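Side-chain contacts in clavulanic acid biosynthesis oligopeptide binding protein 2 (Streptomyces clavuligerus, PDB 2WOL), which probably binds peptides or related solutes as a family 5 extracellular solute-binding protein of the clavulanic acid biosynthetic pathway: residues P147-P152 with T157-R162; D336-P341 with V527-L532. One frame throughout, in Å; residues are numbered along the deposited sequence. Where two conformers were deposited one is given.

Contact 1: P147-P152 with T157-R162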
loop_
_atom_site.group_PDB
_atom_site.type_symbol
_atom_site.label_atom_id
_atom_site.label_comp_id
_atom_site.label_asym_id
_atom_site.label_seq_id
_atom_site.Cartn_x
_atom_site.Cartn_y
_atom_site.Cartn_z
ATOM N N PRO A 147 -2.948 -26.361 8.982
ATOM C CA PRO A 147 -2.413 -27.176 7.884
ATOM C C PRO A 147 -2.832 -28.646 7.960
ATOM O O PRO A 147 -2.895 -29.313 6.929
ATOM C CB PRO A 147 -0.895 -27.053 8.068
ATOM C CG PRO A 147 -0.720 -25.754 8.784
ATOM C CD PRO A 147 -1.866 -25.715 9.745
ATOM N N GLU A 148 -3.109 -29.128 9.172
ATOM C CA GLU A 148 -3.533 -30.513 9.398
ATOM C C GLU A 148 -5.033 -30.694 9.169
ATOM O O GLU A 148 -5.523 -31.820 9.076
ATOM C CB GLU A 148 -3.173 -30.965 10.819
ATOM C CG GLU A 148 -1.675 -31.030 11.120
ATOM C CD GLU A 148 -1.369 -31.381 12.575
ATOM O OE1 GLU A 148 -2.312 -31.467 13.398
ATOM O OE2 GLU A 148 -0.175 -31.571 12.901
ATOM N N ARG A 149 -5.758 -29.580 9.085
ATOM C CA ARG A 149 -7.204 -29.607 8.878
ATOM C C ARG A 149 -7.627 -28.339 8.131
ATOM O O ARG A 149 -8.244 -27.451 8.721
ATOM C CB ARG A 149 -7.925 -29.729 10.226
ATOM C CG ARG A 149 -9.355 -30.228 10.137
ATOM C CD ARG A 149 -9.996 -30.377 11.518
ATOM N NE ARG A 149 -11.406 -30.753 11.409
ATOM C CZ ARG A 149 -12.402 -29.897 11.204
ATOM N NH1 ARG A 149 -12.159 -28.595 11.096
ATOM N NH2 ARG A 149 -13.649 -30.340 11.111
ATOM N N PRO A 150 -7.275 -28.242 6.832
ATOM C CA PRO A 150 -7.468 -27.009 6.065
ATOM C C PRO A 150 -8.916 -26.541 6.020
ATOM O O PRO A 150 -9.835 -27.356 5.902
ATOM C CB PRO A 150 -6.990 -27.387 4.658
ATOM C CG PRO A 150 -6.035 -28.511 4.882
ATOM C CD PRO A 150 -6.639 -29.292 6.013
ATOM N N TYR A 151 -9.107 -25.231 6.136
ATOM C CA TYR A 151 -10.436 -24.643 6.074
ATOM C C TYR A 151 -10.755 -24.268 4.627
ATOM O O TYR A 151 -10.014 -23.492 4.015
ATOM C CB TYR A 151 -10.518 -23.424 6.992
ATOM C CG TYR A 151 -11.855 -22.729 6.962
ATOM C CD1 TYR A 151 -12.999 -23.354 7.455
ATOM C CD2 TYR A 151 -11.978 -21.446 6.438
ATOM C CE1 TYR A 151 -14.227 -22.719 7.427
ATOM C CE2 TYR A 151 -13.202 -20.799 6.412
ATOM C CZ TYR A 151 -14.326 -21.443 6.899
ATOM O OH TYR A 151 -15.546 -20.813 6.863
ATOM N N PRO A 152 -11.845 -24.835 4.071
ATOM C CA PRO A 152 -12.163 -24.630 2.657
ATOM C C PRO A 152 -13.035 -23.405 2.355
ATOM O O PRO A 152 -13.533 -23.268 1.233
ATOM C CB PRO A 152 -12.928 -25.907 2.302
ATOM C CG PRO A 152 -13.677 -26.231 3.549
ATOM C CD PRO A 152 -12.822 -25.735 4.716
ATOM N N THR A 157 -18.098 -25.461 3.546
ATOM C CA THR A 157 -18.496 -26.023 4.833
ATOM C C THR A 157 -19.194 -24.957 5.670
ATOM O O THR A 157 -18.879 -23.766 5.559
ATOM C CB THR A 157 -17.304 -26.634 5.617
ATOM O OG1 THR A 157 -17.797 -27.313 6.781
ATOM C CG2 THR A 157 -16.303 -25.558 6.043
ATOM N N ASP A 158 -20.149 -25.379 6.494
ATOM C CA ASP A 158 -20.813 -24.455 7.411
ATOM C C ASP A 158 -20.224 -24.520 8.820
ATOM O O ASP A 158 -20.669 -23.805 9.720
ATOM C CB ASP A 158 -22.342 -24.635 7.410
ATOM C CG ASP A 158 -22.778 -26.050 7.747
ATOM O OD1 ASP A 158 -22.037 -26.771 8.447
ATOM O OD2 ASP A 158 -23.885 -26.436 7.304
ATOM N N GLU A 159 -19.216 -25.369 9.004
ATOM C CA GLU A 159 -18.472 -25.377 10.256
ATOM C C GLU A 159 -17.548 -24.164 10.298
ATOM O O GLU A 159 -16.755 -23.957 9.379
ATOM C CB GLU A 159 -17.665 -26.659 10.419
ATOM C CG GLU A 159 -17.039 -26.785 11.797
ATOM C CD GLU A 159 -16.124 -27.980 11.931
ATOM O OE1 GLU A 159 -15.760 -28.588 10.900
ATOM O OE2 GLU A 159 -15.761 -28.310 13.080
ATOM N N PRO A 160 -17.670 -23.338 11.349
ATOM C CA PRO A 160 -16.804 -22.171 11.456
ATOM C C PRO A 160 -15.321 -22.513 11.515
ATOM O O PRO A 160 -14.939 -23.620 11.904
ATOM C CB PRO A 160 -17.244 -21.529 12.776
ATOM C CG PRO A 160 -18.644 -21.997 12.973
ATOM C CD PRO A 160 -18.631 -23.404 12.465
ATOM N N LEU A 161 -14.501 -21.550 11.109
ATOM C CA LEU A 161 -13.061 -21.623 11.255
ATOM C C LEU A 161 -12.734 -21.850 12.733
ATOM O O LEU A 161 -13.196 -21.109 13.600
ATOM C CB LEU A 161 -12.459 -20.313 10.740
ATOM C CG LEU A 161 -10.963 -20.068 10.560
ATOM C CD1 LEU A 161 -10.274 -21.151 9.756
ATOM C CD2 LEU A 161 -10.786 -18.718 9.889
ATOM N N ARG A 162 -11.957 -22.890 13.013
ATOM C CA ARG A 162 -11.737 -23.327 14.393
ATOM C C ARG A 162 -10.819 -22.416 15.190
ATOM O O ARG A 162 -10.780 -22.477 16.424
ATOM C CB ARG A 162 -11.227 -24.759 14.422
ATOM C CG ARG A 162 -12.295 -25.745 14.050
ATOM C CD ARG A 162 -12.081 -27.036 14.755
ATOM N NE ARG A 162 -13.156 -27.969 14.456
ATOM C CZ ARG A 162 -13.041 -29.282 14.586
ATOM N NH1 ARG A 162 -11.895 -29.803 15.003
ATOM N NH2 ARG A 162 -14.066 -30.066 14.292
HETATM O O HOH W 1 -13.696 -25.678 10.363
HETATM O O HOH W 2 -17.751 -22.228 7.595
#
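Arg-149 reaches over to Glu-159 and Arg-162, while Tyr-151 lies against Leu-161 and Thr-157. From CB, the Arg-149 chain runs extended from CG to NE, then turns at chi4; CD passes 4.0 Å from Arg-162 NH1, and NE lies 3.7 Å from that same NH1. At CZ the two guanidinium groups stack flat, centres 3.5 Å apart and planes at 12°, with NH1 near Arg-162 NE. NH2 ends the chain in a nearly straight hydrogen bond of 2.8 Å to Glu-159 OE1 (173° at the hydrogen), in the guanidinium plane and on the syn lone pair. The carboxylate, its plane nearly perpendicular to that of Arg-149, gives its other oxygen, OE2, to Arg-162 side-on: NH2 takes the syn lone pair at 2.7 Å, whereas NE comes from above the carboxylate plane. One carboxylate thus joins both arginines, an oxygen to each, which probably favours the flat stack of the two cations.

The motif is a salt-bridge network across two neighbouring parts of the surface loop between helix 140-144 and strand 164-166. Beside it the loop turns apolar. With CG opposite its backbone N (chi1 178°), Tyr-151 presents one ring face to Leu-161. The leucine lays CB over the ring centre, 4.2 Å from the centroid, as a CH-pi contact, while its CD1 methyl packs on Tyr-151 CB and CG. The phenol has a polar task too: OH donates to a water that in turn donates to the carbonyl oxygens of Thr-157 and Glu-159. Thr-157 serves twice, CG2 resting 3.7 Å from Pro-152 CG while OG1 accepts from Glu-159 N in an ST turn. Phe-128 meets the tyrosine ring edge-to-face, and Gln-125 OE1 bonds to Leu-161 N, tying the loop to helix 117-127.

Contact 2: D336-P341 with V527-L532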
loop_
_atom_site.group_PDB
_atom_site.type_symbol
_atom_site.label_atom_id
_atom_site.label_comp_id
_atom_site.label_asym_id
_atom_site.label_seq_id
_atom_site.Cartn_x
_atom_site.Cartn_y
_atom_site.Cartn_z
ATOM N N ASP A 336 16.577 11.240 -11.917
ATOM C CA ASP A 336 16.137 12.047 -13.055
ATOM C C ASP A 336 15.205 11.250 -13.964
ATOM O O ASP A 336 14.236 11.795 -14.494
ATOM C CB ASP A 336 17.330 12.606 -13.835
ATOM C CG ASP A 336 18.009 13.772 -13.124
ATOM O OD1 ASP A 336 17.512 14.210 -12.065
ATOM O OD2 ASP A 336 19.048 14.253 -13.626
ATOM N N ALA A 337 15.489 9.958 -14.118
ATOM C CA ALA A 337 14.620 9.062 -14.878
ATOM C C ALA A 337 13.260 8.909 -14.197
ATOM O O ALA A 337 12.262 8.618 -14.857
ATOM C CB ALA A 337 15.286 7.704 -15.062
ATOM N N ARG A 338 13.238 9.113 -12.880
ATOM C CA ARG A 338 12.029 8.986 -12.066
ATOM C C ARG A 338 11.266 10.316 -11.915
ATOM O O ARG A 338 10.192 10.355 -11.308
ATOM C CB ARG A 338 12.388 8.398 -10.686
ATOM C CG ARG A 338 11.206 7.875 -9.869
ATOM C CD ARG A 338 10.552 6.673 -10.537
ATOM N NE ARG A 338 9.095 6.751 -10.469
ATOM C CZ ARG A 338 8.265 5.908 -11.078
ATOM N NH1 ARG A 338 8.738 4.899 -11.802
ATOM N NH2 ARG A 338 6.953 6.068 -10.954
ATOM N N GLY A 339 11.810 11.396 -12.473
ATOM C CA GLY A 339 11.149 12.707 -12.412
ATOM C C GLY A 339 12.023 13.859 -11.943
ATOM O O GLY A 339 11.571 15.008 -11.893
ATOM N N GLY A 340 13.270 13.552 -11.589
ATOM C CA GLY A 340 14.251 14.578 -11.231
ATOM C C GLY A 340 14.533 15.493 -12.414
ATOM O O GLY A 340 14.181 15.160 -13.555
ATOM N N PRO A 341 15.202 16.636 -12.173
ATOM C CA PRO A 341 15.860 17.048 -10.929
ATOM C C PRO A 341 14.968 17.527 -9.774
ATOM O O PRO A 341 15.438 17.558 -8.635
ATOM C CB PRO A 341 16.770 18.192 -11.388
ATOM C CG PRO A 341 16.063 18.783 -12.545
ATOM C CD PRO A 341 15.369 17.644 -13.240
ATOM N N VAL A 527 14.628 5.598 -4.899
ATOM C CA VAL A 527 13.950 6.718 -4.247
ATOM C C VAL A 527 12.732 6.249 -3.475
ATOM O O VAL A 527 12.140 5.220 -3.812
ATOM C CB VAL A 527 13.497 7.820 -5.262
ATOM C CG1 VAL A 527 14.696 8.458 -5.968
ATOM C CG2 VAL A 527 12.486 7.276 -6.277
ATOM N N HIS A 528 12.381 6.997 -2.434
ATOM C CA HIS A 528 11.046 6.913 -1.860
ATOM C C HIS A 528 10.172 7.883 -2.641
ATOM O O HIS A 528 10.475 9.084 -2.741
ATOM C CB HIS A 528 11.046 7.256 -0.374
ATOM C CG HIS A 528 11.709 6.225 0.482
ATOM N ND1 HIS A 528 11.292 4.912 0.530
ATOM C CD2 HIS A 528 12.756 6.319 1.335
ATOM C CE1 HIS A 528 12.059 4.239 1.369
ATOM N NE2 HIS A 528 12.951 5.072 1.876
ATOM N N ASP A 529 9.098 7.349 -3.209
ATOM C CA ASP A 529 8.241 8.104 -4.116
ATOM C C ASP A 529 7.519 9.255 -3.419
ATOM O O ASP A 529 7.198 9.188 -2.227
ATOM C CB ASP A 529 7.269 7.185 -4.865
ATOM C CG ASP A 529 7.946 6.422 -5.999
ATOM O OD1 ASP A 529 8.713 7.042 -6.773
ATOM O OD2 ASP A 529 7.712 5.203 -6.119
ATOM N N LYS A 530 7.312 10.325 -4.180
ATOM C CA LYS A 530 6.500 11.453 -3.756
ATOM C C LYS A 530 5.464 11.722 -4.834
ATOM O O LYS A 530 5.580 11.233 -5.959
ATOM C CB LYS A 530 7.367 12.687 -3.507
ATOM C CG LYS A 530 8.220 12.575 -2.247
ATOM C CD LYS A 530 9.155 13.758 -2.052
ATOM C CE LYS A 530 8.405 15.025 -1.658
ATOM N NZ LYS A 530 9.345 16.128 -1.321
ATOM N N THR A 531 4.440 12.488 -4.486
ATOM C CA THR A 531 3.364 12.757 -5.423
ATOM C C THR A 531 2.848 14.173 -5.210
ATOM O O THR A 531 3.110 14.777 -4.171
ATOM C CB THR A 531 2.219 11.728 -5.262
ATOM O OG1 THR A 531 1.365 11.767 -6.410
ATOM C CG2 THR A 531 1.404 11.992 -3.997
ATOM N N LEU A 532 2.133 14.701 -6.198
ATOM C CA LEU A 532 1.520 16.019 -6.077
ATOM C C LEU A 532 0.005 15.893 -6.087
ATOM O O LEU A 532 -0.575 15.521 -7.102
ATOM C CB LEU A 532 1.975 16.935 -7.217
ATOM C CG LEU A 532 3.419 17.440 -7.169
ATOM C CD1 LEU A 532 3.815 18.034 -8.492
ATOM C CD2 LEU A 532 3.617 18.457 -6.062
#
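Arg-338 leans on Val-527 and Asp-529, and these three residues make the whole of this small contact. The arginine buries the most surface, with its methylene part doing the apolar work: CG lies 3.9 Å from Val-527 CG2, the methyl placed between the backbone N and carbonyl carbon of that valine. A beta-branched residue fits well here, since it favours the extended backbone of a strand and offers a compact methyl to the arginine stem.

Bends at chi2 (65°) and chi3 carry the rest of Arg-338 across the aspartate. In the conformer given, its NE comes 3.7 Å from Asp-529 OD1, a long and doubtful salt bridge without a hydrogen bond. The oxygen stands well out of the guanidinium plane, no N-H points at it, and the carboxylate plane is turned by 52°. The attraction is therefore one of charge alone, and probably modest; a short acidic side chain suits the place by bringing a negative charge near the arginine. Lys-401 and Phe-402 of helix 401-414 touch the arginine as well, and His-305 of strand 303-309 meets both it and Val-527.

Just beyond Arg-338, Gly-339 takes a positive phi of 130°, which glycine tolerates without a side chain pressing on the preceding carbonyl. This phi, with two bonds back into the last turn, makes a Schellman motif at the end of helix 331-337, whose last side chain before the glycine, Arg-338, lies against strand 523-534 of a mixed beta-sheet.

In the fold
Contact 1 comes first along the chain and closes before contact 2 opens. Their centres are 46 Å apart, on opposite sides of the centre of the chain, and their nearest atoms are about 33 Å apart, so neither touches the other. They share no helix, strand or sheet. Contact 1 is local, joining parts of one surface loop only five residues apart, near helix 117-127. Contact 2 spans 186 residues and brings the end of helix 331-337 to strand 523-534, a late strand of a mixed sheet that also holds strand 303-309. One shapes an outlying loop; the other connects chain regions far apart in sequence within the solute-binding fold.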